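Local coordinates for protein response regulator receiver (Brucella melitensis biovar Abortus, PDB 4G97) that probably controls the bacterial general stress response, its receiver domain acting as a phosphorylation-dependent switch on a sigma-factor-like helical domain that sequesters an anti-sigma factor, at residues 94-102 with 123-134; 50-61 with 105-116. One frame throughout, in Å; residues are numbered along the deposited sequence.

Interaction 1: residues 94-102 with 123-134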
loop_
_atom_site.group_PDB
_atom_site.type_symbol
_atom_site.label_atom_id
_atom_site.label_comp_id
_atom_site.label_asym_id
_atom_site.label_seq_id
_atom_site.Cartn_x
_atom_site.Cartn_y
_atom_site.Cartn_z
ATOM N N LEU A 94 3.720 -7.098 -13.398
ATOM C CA LEU A 94 2.691 -8.132 -13.242
ATOM C C LEU A 94 2.845 -9.035 -12.012
ATOM O O LEU A 94 1.829 -9.254 -11.354
ATOM C CB LEU A 94 2.521 -8.954 -14.535
ATOM C CG LEU A 94 1.105 -9.436 -14.869
ATOM C CD1 LEU A 94 0.259 -8.304 -15.466
ATOM C CD2 LEU A 94 1.154 -10.587 -15.864
ATOM N N PRO A 95 4.051 -9.547 -11.625
ATOM C CA PRO A 95 4.131 -10.366 -10.397
ATOM C C PRO A 95 3.846 -9.534 -9.141
ATOM O O PRO A 95 3.268 -10.046 -8.192
ATOM C CB PRO A 95 5.574 -10.900 -10.409
ATOM C CG PRO A 95 6.061 -10.691 -11.791
ATOM C CD PRO A 95 5.381 -9.441 -12.258
ATOM N N ARG A 96 4.217 -8.239 -9.153
ATOM C CA ARG A 96 3.931 -7.326 -8.036
ATOM C C ARG A 96 2.429 -7.048 -7.954
ATOM O O ARG A 96 1.889 -7.026 -6.856
ATOM C CB ARG A 96 4.774 -6.047 -8.103
ATOM C CG ARG A 96 6.215 -6.341 -7.731
ATOM C CD ARG A 96 7.098 -5.121 -7.647
ATOM N NE ARG A 96 8.427 -5.494 -7.149
ATOM C CZ ARG A 96 8.780 -5.525 -5.870
ATOM N NH1 ARG A 96 7.913 -5.172 -4.923
ATOM N NH2 ARG A 96 10.010 -5.891 -5.525
ATOM N N GLN A 97 1.738 -6.966 -9.115
ATOM C CA GLN A 97 0.276 -6.813 -9.178
ATOM C C GLN A 97 -0.390 -8.052 -8.579
ATOM O O GLN A 97 -1.335 -7.929 -7.803
ATOM C CB GLN A 97 -0.194 -6.663 -10.628
ATOM C CG GLN A 97 0.257 -5.378 -11.294
ATOM C CD GLN A 97 -0.302 -5.234 -12.679
ATOM O OE1 GLN A 97 -1.479 -5.493 -12.930
ATOM N NE2 GLN A 97 0.531 -4.769 -13.598
ATOM N N ALA A 98 0.139 -9.249 -8.915
ATOM C CA ALA A 98 -0.402 -10.516 -8.454
ATOM C C ALA A 98 -0.303 -10.638 -6.937
ATOM O O ALA A 98 -1.303 -10.928 -6.277
ATOM C CB ALA A 98 0.307 -11.674 -9.162
ATOM N N PHE A 99 0.881 -10.351 -6.373
ATOM C CA PHE A 99 1.103 -10.418 -4.929
ATOM C C PHE A 99 0.254 -9.387 -4.187
ATOM O O PHE A 99 -0.318 -9.706 -3.130
ATOM C CB PHE A 99 2.599 -10.243 -4.602
ATOM C CG PHE A 99 2.986 -10.851 -3.274
ATOM C CD1 PHE A 99 3.409 -12.173 -3.192
ATOM C CD2 PHE A 99 2.923 -10.104 -2.103
ATOM C CE1 PHE A 99 3.737 -12.743 -1.956
ATOM C CE2 PHE A 99 3.259 -10.674 -0.869
ATOM C CZ PHE A 99 3.672 -11.986 -0.806
ATOM N N LEU A 100 0.125 -8.166 -4.757
ATOM C CA LEU A 100 -0.680 -7.106 -4.145
ATOM C C LEU A 100 -2.149 -7.530 -4.052
ATOM O O LEU A 100 -2.738 -7.398 -2.989
ATOM C CB LEU A 100 -0.527 -5.752 -4.865
ATOM C CG LEU A 100 0.819 -4.995 -4.673
ATOM C CD1 LEU A 100 0.798 -3.698 -5.426
ATOM C CD2 LEU A 100 1.101 -4.676 -3.200
ATOM N N LEU A 101 -2.703 -8.110 -5.124
ATOM C CA LEU A 101 -4.103 -8.578 -5.168
ATOM C C LEU A 101 -4.432 -9.594 -4.099
ATOM O O LEU A 101 -5.535 -9.567 -3.556
ATOM C CB LEU A 101 -4.473 -9.139 -6.562
ATOM C CG LEU A 101 -4.582 -8.115 -7.699
ATOM C CD1 LEU A 101 -4.574 -8.805 -9.043
ATOM C CD2 LEU A 101 -5.789 -7.195 -7.523
ATOM N N VAL A 102 -3.485 -10.495 -3.801
ATOM C CA VAL A 102 -3.676 -11.513 -2.780
ATOM C C VAL A 102 -3.277 -11.017 -1.388
ATOM O O VAL A 102 -4.117 -11.034 -0.492
ATOM C CB VAL A 102 -3.071 -12.912 -3.143
ATOM C CG1 VAL A 102 -3.783 -13.528 -4.342
ATOM C CG2 VAL A 102 -1.577 -12.830 -3.414
ATOM N N PHE A 123 -0.810 -17.897 -12.934
ATOM C CA PHE A 123 -0.885 -17.036 -11.759
ATOM C C PHE A 123 0.030 -17.560 -10.643
ATOM O O PHE A 123 0.685 -16.761 -9.976
ATOM C CB PHE A 123 -2.338 -16.870 -11.274
ATOM C CG PHE A 123 -2.454 -15.953 -10.082
ATOM C CD1 PHE A 123 -2.453 -14.572 -10.244
ATOM C CD2 PHE A 123 -2.522 -16.469 -8.790
ATOM C CE1 PHE A 123 -2.525 -13.727 -9.140
ATOM C CE2 PHE A 123 -2.574 -15.619 -7.683
ATOM C CZ PHE A 123 -2.573 -14.255 -7.865
ATOM N N GLY A 124 0.064 -18.881 -10.468
ATOM C CA GLY A 124 0.911 -19.562 -9.489
ATOM C C GLY A 124 2.396 -19.327 -9.699
ATOM O O GLY A 124 3.156 -19.249 -8.728
ATOM N N ARG A 125 2.814 -19.199 -10.974
ATOM C CA ARG A 125 4.200 -18.943 -11.370
ATOM C C ARG A 125 4.503 -17.465 -11.178
ATOM O O ARG A 125 5.595 -17.109 -10.724
ATOM C CB ARG A 125 4.417 -19.339 -12.826
ATOM N N LEU A 126 3.519 -16.606 -11.510
ATOM C CA LEU A 126 3.565 -15.149 -11.372
ATOM C C LEU A 126 3.705 -14.805 -9.875
ATOM O O LEU A 126 4.486 -13.930 -9.518
ATOM C CB LEU A 126 2.257 -14.581 -11.949
ATOM C CG LEU A 126 2.275 -13.210 -12.600
ATOM C CD1 LEU A 126 3.110 -13.198 -13.885
ATOM C CD2 LEU A 126 0.860 -12.780 -12.924
ATOM N N LEU A 127 3.007 -15.563 -9.014
ATOM C CA LEU A 127 3.037 -15.426 -7.564
ATOM C C LEU A 127 4.364 -15.891 -6.957
ATOM O O LEU A 127 4.808 -15.286 -5.982
ATOM C CB LEU A 127 1.839 -16.151 -6.928
ATOM C CG LEU A 127 1.323 -15.610 -5.596
ATOM C CD1 LEU A 127 0.850 -14.168 -5.715
ATOM C CD2 LEU A 127 0.206 -16.476 -5.060
ATOM N N SER A 128 5.009 -16.940 -7.535
ATOM C CA SER A 128 6.313 -17.454 -7.074
ATOM C C SER A 128 7.446 -16.455 -7.392
ATOM O O SER A 128 8.307 -16.214 -6.538
ATOM C CB SER A 128 6.614 -18.824 -7.686
ATOM O OG SER A 128 6.776 -19.816 -6.681
ATOM N N THR A 129 7.423 -15.866 -8.618
ATOM C CA THR A 129 8.369 -14.845 -9.102
ATOM C C THR A 129 8.267 -13.616 -8.178
ATOM O O THR A 129 9.288 -12.987 -7.870
ATOM C CB THR A 129 8.046 -14.458 -10.561
ATOM O OG1 THR A 129 7.910 -15.637 -11.351
ATOM C CG2 THR A 129 9.103 -13.551 -11.184
ATOM N N ALA A 130 7.023 -13.301 -7.740
ATOM C CA ALA A 130 6.695 -12.206 -6.830
ATOM C C ALA A 130 7.201 -12.517 -5.433
ATOM O O ALA A 130 7.974 -11.730 -4.888
ATOM C CB ALA A 130 5.193 -11.991 -6.791
ATOM N N SER A 131 6.809 -13.689 -4.871
ATOM C CA SER A 131 7.219 -14.132 -3.537
ATOM C C SER A 131 8.735 -14.046 -3.313
ATOM O O SER A 131 9.155 -13.647 -2.229
ATOM C CB SER A 131 6.692 -15.529 -3.228
ATOM O OG SER A 131 6.330 -15.606 -1.859
ATOM N N GLY A 132 9.519 -14.341 -4.356
ATOM C CA GLY A 132 10.977 -14.252 -4.333
ATOM C C GLY A 132 11.472 -12.818 -4.287
ATOM O O GLY A 132 12.354 -12.489 -3.485
ATOM N N GLU A 133 10.909 -11.956 -5.158
ATOM C CA GLU A 133 11.233 -10.525 -5.219
ATOM C C GLU A 133 10.827 -9.844 -3.914
ATOM O O GLU A 133 11.657 -9.200 -3.290
ATOM C CB GLU A 133 10.492 -9.857 -6.381
ATOM C CG GLU A 133 11.311 -9.673 -7.637
ATOM C CD GLU A 133 10.456 -9.236 -8.810
ATOM O OE1 GLU A 133 10.070 -8.043 -8.855
ATOM O OE2 GLU A 133 10.132 -10.098 -9.659
ATOM N N ILE A 134 9.555 -10.014 -3.494
ATOM C CA ILE A 134 8.972 -9.421 -2.287
ATOM C C ILE A 134 9.658 -9.874 -1.000
ATOM O O ILE A 134 9.787 -9.062 -0.088
ATOM C CB ILE A 134 7.405 -9.546 -2.287
ATOM C CG1 ILE A 134 6.747 -8.481 -3.202
ATOM C CG2 ILE A 134 6.787 -9.464 -0.884
ATOM C CD1 ILE A 134 6.641 -8.779 -4.676
HETATM O O HOH W 1 11.257 -6.395 -2.526
#

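Interaction 2: residues 50-61 with 105-116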
loop_
_atom_site.group_PDB
_atom_site.type_symbol
_atom_site.label_atom_id
_atom_site.label_comp_id
_atom_site.label_asym_id
_atom_site.label_seq_id
_atom_site.Cartn_x
_atom_site.Cartn_y
_atom_site.Cartn_z
ATOM N N SER A 50 -17.259 -12.652 -11.818
ATOM C CA SER A 50 -17.919 -13.372 -10.709
ATOM C C SER A 50 -18.560 -12.450 -9.672
ATOM O O SER A 50 -19.491 -12.866 -8.968
ATOM C CB SER A 50 -16.929 -14.290 -9.999
ATOM O OG SER A 50 -15.924 -14.718 -10.900
ATOM N N SER A 51 -18.002 -11.240 -9.502
ATOM C CA SER A 51 -18.528 -10.237 -8.571
ATOM C C SER A 51 -18.244 -8.840 -9.103
ATOM O O SER A 51 -17.375 -8.654 -9.968
ATOM C CB SER A 51 -17.955 -10.420 -7.164
ATOM O OG SER A 51 -16.650 -9.875 -7.085
ATOM N N ASP A 52 -18.976 -7.852 -8.568
ATOM C CA ASP A 52 -18.811 -6.465 -8.952
ATOM C C ASP A 52 -17.380 -5.975 -8.621
ATOM O O ASP A 52 -16.789 -5.277 -9.441
ATOM C CB ASP A 52 -19.891 -5.615 -8.268
ATOM C CG ASP A 52 -21.313 -5.929 -8.727
ATOM O OD1 ASP A 52 -21.500 -6.245 -9.930
ATOM O OD2 ASP A 52 -22.240 -5.797 -7.909
ATOM N N ARG A 53 -16.810 -6.416 -7.474
ATOM C CA ARG A 53 -15.452 -6.043 -7.026
ATOM C C ARG A 53 -14.404 -6.525 -8.011
ATOM O O ARG A 53 -13.579 -5.729 -8.458
ATOM C CB ARG A 53 -15.140 -6.568 -5.612
ATOM C CG ARG A 53 -13.983 -5.801 -4.933
ATOM C CD ARG A 53 -13.508 -6.382 -3.603
ATOM N NE ARG A 53 -12.274 -5.712 -3.161
ATOM C CZ ARG A 53 -11.280 -6.292 -2.497
ATOM N NH1 ARG A 53 -11.359 -7.577 -2.153
ATOM N NH2 ARG A 53 -10.191 -5.593 -2.172
ATOM N N ILE A 54 -14.467 -7.831 -8.382
ATOM C CA ILE A 54 -13.590 -8.472 -9.371
ATOM C C ILE A 54 -13.684 -7.735 -10.713
ATOM O O ILE A 54 -12.650 -7.387 -11.275
ATOM C CB ILE A 54 -13.820 -10.018 -9.463
ATOM C CG1 ILE A 54 -13.571 -10.687 -8.096
ATOM C CG2 ILE A 54 -12.945 -10.673 -10.565
ATOM C CD1 ILE A 54 -14.089 -12.145 -7.949
ATOM N N GLY A 55 -14.914 -7.458 -11.175
ATOM C CA GLY A 55 -15.167 -6.709 -12.409
ATOM C C GLY A 55 -14.585 -5.299 -12.394
ATOM O O GLY A 55 -14.090 -4.811 -13.421
ATOM N N LEU A 56 -14.636 -4.629 -11.220
ATOM C CA LEU A 56 -14.074 -3.290 -11.090
ATOM C C LEU A 56 -12.542 -3.341 -11.203
ATOM O O LEU A 56 -11.974 -2.545 -11.940
ATOM C CB LEU A 56 -14.512 -2.620 -9.771
ATOM C CG LEU A 56 -14.014 -1.190 -9.485
ATOM C CD1 LEU A 56 -14.497 -0.190 -10.540
ATOM C CD2 LEU A 56 -14.456 -0.714 -8.117
ATOM N N TYR A 57 -11.889 -4.278 -10.482
ATOM C CA TYR A 57 -10.427 -4.434 -10.484
ATOM C C TYR A 57 -9.914 -4.900 -11.839
ATOM O O TYR A 57 -8.842 -4.453 -12.269
ATOM C CB TYR A 57 -9.999 -5.418 -9.404
ATOM C CG TYR A 57 -9.829 -4.800 -8.037
ATOM C CD1 TYR A 57 -10.932 -4.440 -7.271
ATOM C CD2 TYR A 57 -8.560 -4.584 -7.501
ATOM C CE1 TYR A 57 -10.780 -3.902 -5.993
ATOM C CE2 TYR A 57 -8.397 -4.054 -6.226
ATOM C CZ TYR A 57 -9.507 -3.745 -5.463
ATOM O OH TYR A 57 -9.346 -3.247 -4.198
ATOM N N ARG A 58 -10.695 -5.788 -12.519
ATOM C CA ARG A 58 -10.418 -6.296 -13.879
ATOM C C ARG A 58 -10.418 -5.142 -14.888
ATOM O O ARG A 58 -9.489 -5.014 -15.685
ATOM C CB ARG A 58 -11.454 -7.377 -14.279
ATOM C CG ARG A 58 -11.107 -8.069 -15.583
ATOM C CD ARG A 58 -11.962 -9.283 -15.792
ATOM N NE ARG A 58 -11.937 -9.684 -17.194
ATOM C CZ ARG A 58 -12.741 -10.594 -17.729
ATOM N NH1 ARG A 58 -13.651 -11.212 -16.979
ATOM N NH2 ARG A 58 -12.650 -10.892 -19.018
ATOM N N LEU A 59 -11.442 -4.274 -14.825
ATOM C CA LEU A 59 -11.522 -3.085 -15.671
ATOM C C LEU A 59 -10.307 -2.205 -15.407
ATOM O O LEU A 59 -9.645 -1.786 -16.361
ATOM C CB LEU A 59 -12.816 -2.320 -15.368
ATOM C CG LEU A 59 -13.049 -0.990 -16.085
ATOM C CD1 LEU A 59 -13.096 -1.169 -17.593
ATOM C CD2 LEU A 59 -14.352 -0.375 -15.614
ATOM N N PHE A 60 -9.990 -1.942 -14.109
ATOM C CA PHE A 60 -8.810 -1.143 -13.759
ATOM C C PHE A 60 -7.544 -1.754 -14.379
ATOM O O PHE A 60 -6.818 -1.044 -15.069
ATOM C CB PHE A 60 -8.660 -0.997 -12.229
ATOM C CG PHE A 60 -7.426 -0.219 -11.833
ATOM C CD1 PHE A 60 -6.200 -0.861 -11.671
ATOM C CD2 PHE A 60 -7.473 1.167 -11.685
ATOM C CE1 PHE A 60 -5.053 -0.138 -11.355
ATOM C CE2 PHE A 60 -6.331 1.885 -11.342
ATOM C CZ PHE A 60 -5.126 1.229 -11.194
ATOM N N CYS A 61 -7.271 -3.048 -14.118
ATOM C CA CYS A 61 -6.090 -3.739 -14.656
ATOM C C CYS A 61 -6.043 -3.790 -16.191
ATOM O O CYS A 61 -4.959 -3.662 -16.751
ATOM C CB CYS A 61 -5.898 -5.116 -14.032
ATOM S SG CYS A 61 -5.559 -5.087 -12.250
ATOM N N GLU A 105 -4.922 -6.905 -1.192
ATOM C CA GLU A 105 -6.329 -6.765 -1.569
ATOM C C GLU A 105 -7.337 -7.800 -1.047
ATOM O O GLU A 105 -8.543 -7.568 -1.129
ATOM C CB GLU A 105 -6.487 -6.435 -3.072
ATOM C CG GLU A 105 -5.812 -5.120 -3.480
ATOM C CD GLU A 105 -6.199 -3.896 -2.662
ATOM O OE1 GLU A 105 -7.413 -3.645 -2.494
ATOM O OE2 GLU A 105 -5.288 -3.206 -2.152
ATOM N N GLY A 106 -6.853 -8.887 -0.477
ATOM C CA GLY A 106 -7.730 -9.913 0.083
ATOM C C GLY A 106 -8.435 -10.845 -0.892
ATOM O O GLY A 106 -9.393 -11.520 -0.499
ATOM N N PHE A 107 -7.981 -10.910 -2.148
ATOM C CA PHE A 107 -8.532 -11.826 -3.151
ATOM C C PHE A 107 -7.830 -13.183 -3.043
ATOM O O PHE A 107 -6.618 -13.227 -2.827
ATOM C CB PHE A 107 -8.324 -11.298 -4.591
ATOM C CG PHE A 107 -9.095 -10.046 -4.953
ATOM C CD1 PHE A 107 -10.474 -10.090 -5.154
ATOM C CD2 PHE A 107 -8.438 -8.824 -5.116
ATOM C CE1 PHE A 107 -11.188 -8.920 -5.478
ATOM C CE2 PHE A 107 -9.156 -7.655 -5.419
ATOM C CZ PHE A 107 -10.523 -7.710 -5.608
ATOM N N ASN A 108 -8.571 -14.296 -3.249
ATOM C CA ASN A 108 -7.909 -15.603 -3.297
ATOM C C ASN A 108 -7.262 -15.663 -4.684
ATOM O O ASN A 108 -7.543 -14.791 -5.523
ATOM C CB ASN A 108 -8.878 -16.778 -3.041
ATOM C CG ASN A 108 -10.059 -16.914 -3.979
ATOM O OD1 ASN A 108 -9.928 -16.973 -5.213
ATOM N ND2 ASN A 108 -11.234 -17.084 -3.396
ATOM N N ASP A 109 -6.393 -16.662 -4.921
ATOM C CA ASP A 109 -5.664 -16.827 -6.172
ATOM C C ASP A 109 -6.549 -16.870 -7.425
ATOM O O ASP A 109 -6.171 -16.314 -8.455
ATOM C CB ASP A 109 -4.754 -18.060 -6.085
ATOM C CG ASP A 109 -3.677 -17.971 -5.017
ATOM O OD1 ASP A 109 -3.967 -17.438 -3.916
ATOM O OD2 ASP A 109 -2.561 -18.477 -5.260
ATOM N N HIS A 110 -7.721 -17.520 -7.345
ATOM C CA HIS A 110 -8.615 -17.630 -8.505
ATOM C C HIS A 110 -9.251 -16.310 -8.893
ATOM O O HIS A 110 -9.305 -15.993 -10.083
ATOM C CB HIS A 110 -9.641 -18.761 -8.334
ATOM C CG HIS A 110 -8.999 -20.117 -8.272
ATOM N ND1 HIS A 110 -8.376 -20.680 -9.384
ATOM C CD2 HIS A 110 -8.874 -20.966 -7.226
ATOM C CE1 HIS A 110 -7.906 -21.850 -8.979
ATOM N NE2 HIS A 110 -8.180 -22.067 -7.688
ATOM N N GLU A 111 -9.663 -15.510 -7.892
ATOM C CA GLU A 111 -10.245 -14.172 -8.109
ATOM C C GLU A 111 -9.184 -13.248 -8.727
ATOM O O GLU A 111 -9.452 -12.585 -9.724
ATOM C CB GLU A 111 -10.774 -13.593 -6.793
ATOM C CG GLU A 111 -11.818 -14.465 -6.108
ATOM C CD GLU A 111 -12.273 -14.014 -4.731
ATOM O OE1 GLU A 111 -11.427 -13.550 -3.930
ATOM O OE2 GLU A 111 -13.477 -14.180 -4.433
ATOM N N ALA A 112 -7.953 -13.281 -8.190
ATOM C CA ALA A 112 -6.827 -12.478 -8.686
ATOM C C ALA A 112 -6.410 -12.858 -10.102
ATOM O O ALA A 112 -6.041 -11.980 -10.882
ATOM C CB ALA A 112 -5.652 -12.591 -7.732
ATOM N N ALA A 113 -6.474 -14.161 -10.442
ATOM C CA ALA A 113 -6.169 -14.665 -11.794
ATOM C C ALA A 113 -7.240 -14.155 -12.753
ATOM O O ALA A 113 -6.923 -13.731 -13.859
ATOM C CB ALA A 113 -6.148 -16.187 -11.800
ATOM N N GLU A 114 -8.508 -14.145 -12.304
ATOM C CA GLU A 114 -9.608 -13.627 -13.113
ATOM C C GLU A 114 -9.411 -12.111 -13.315
ATOM O O GLU A 114 -9.574 -11.627 -14.436
ATOM C CB GLU A 114 -10.962 -13.953 -12.462
ATOM C CG GLU A 114 -12.139 -13.518 -13.324
ATOM C CD GLU A 114 -13.509 -13.590 -12.687
ATOM O OE1 GLU A 114 -13.621 -14.111 -11.555
ATOM O OE2 GLU A 114 -14.477 -13.121 -13.325
ATOM N N ILE A 115 -8.981 -11.371 -12.240
ATOM C CA ILE A 115 -8.677 -9.933 -12.339
ATOM C C ILE A 115 -7.569 -9.695 -13.366
ATOM O O ILE A 115 -7.690 -8.781 -14.192
ATOM C CB ILE A 115 -8.310 -9.321 -10.950
ATOM C CG1 ILE A 115 -9.568 -9.185 -10.072
ATOM C CG2 ILE A 115 -7.567 -7.983 -11.088
ATOM C CD1 ILE A 115 -9.320 -9.065 -8.677
ATOM N N LEU A 116 -6.494 -10.509 -13.311
ATOM C CA LEU A 116 -5.354 -10.351 -14.220
ATOM C C LEU A 116 -5.533 -10.990 -15.605
ATOM O O LEU A 116 -4.714 -10.732 -16.485
ATOM C CB LEU A 116 -4.030 -10.781 -13.580
ATOM C CG LEU A 116 -3.482 -9.892 -12.462
ATOM C CD1 LEU A 116 -2.322 -10.553 -11.785
ATOM C CD2 LEU A 116 -3.108 -8.486 -12.965
#

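Interaction 1: residues 94-102 with 123-134
Within the helix-turn-helix-related bundle of the sigma-like domain, Phe99 of helix 94-104 lodges as a knob among Leu127, Ala130, Ser131 and Ile134 of helix 120-135. The two short helical segments cross almost perpendicularly, at -92° with axes 7.9 Å apart, so each offers only a few turns to the other. The small methyl of Ala130 lets the axes come this close, pressing on the first turn of helix 94-104 with CB 3.1 Å from Pro95 O. Pro95 suits this turn, where backbone N-H groups have no carbonyl one turn back to bond and the lack of one costs nothing; its CB rests against the carbonyl oxygen of Leu126.

Phe99 swings CG away from its own backbone N (chi1 -156°), which brings the ring against Ile134. CG2 of that isoleucine lies over the ring face, 4.1 Å from the centroid, a CH-pi contact. Helix 120-135 is the last of three consecutive helices, 94-104, 109-116 and 120-135, and its place after 109-116 is consistent with the second helix of a helix-turn-helix, while 94-104 packs across it at nearly a right angle. Toward the beginning of helix 120-135, Ala98 CB approaches Phe123 CE1 at 3.5 Å, and Val102 uses both branches: CG1 meets the edge of the Phe123 ring, and CG2 reaches Leu127 CD1 tip to tip at 3.6 Å.

Polar groups gather at the other end. The extended Arg96 passes Ile134, whose CD1 covers one guanidinium face, and makes a salt bridge to Glu133 whose NE...OE1 hydrogen bond, at 3.5 Å, is long and weak. A water in the guanidinium plane links NH2 to Glu133 O, while NH1 is held more firmly by Ser251 and Gln252 of the C-terminal helix 243-265.

Interaction 2: residues 50-61 with 105-116
Phe107 stands between Arg53 and Ile115 and drives its ring edge into the face of Tyr57. The T-shaped pair has centroids 4.8 Å apart and planes at 78°, with Phe107 CE2 over the centre of the tyrosine ring. Against one face of Phe107 the Arg53 guanidinium lies nearly flat, planes 18° apart, in an off-centre cation-pi stack; against the opposite face sits Ile115 CD1.

Arg53 gets there with an extended chain that carries its charge to the C-terminal end of helix 94-104. NH1 and NH2 both grip the carbonyl oxygen of Glu105, at 3.0 and 2.8 Å, in the guanidinium plane. The Glu105 side chain is bent at its second torsion and turns back, where Tyr57 OH donates to OE1 at 2.6 Å from above the carboxylate plane.

Farther along, Ile115 is a knob among Ile54, Tyr57, Arg58 and Cys61, its branched side chain filling the hole between two helices inclined at 40°. Asn108 and Glu111 form a capping box that starts helix 109-116. Near the surface, Ser50 N donates to the syn lone pair of Glu114 OE2 (3.2 Å).

Because Glu105 OE1 also pairs with Arg16 and forms a salt bridge with Arg53 NH2 (3.4 Å), OE1 meets two positive groups and a hydroxyl, which would probably favour the ionised form of this buried carboxylate.

In the fold
Interactions 1 and 2 adjoin: helix 94-104, which supplies one side of interaction 1, runs directly into the turn carrying Glu105 and Phe107 of interaction 2, and a probable backbone hydrogen bond joins Leu101 to Phe107. Leu101 also packs on Tyr57 and Ile115. Both contacts are partly buried. Interaction 1 stays within the sigma-like segment and is largely apolar, aliphatic and aromatic, with its ionic pair at the end facing helix 243-265 of the receiver region. Interaction 2 joins that segment to the sigma2-like helix 52-64, and there charge, hydroxyl and aromatic groups are in direct contact. Helix 109-116 bridges them, since Ala112 touches Phe123 as well as Leu101.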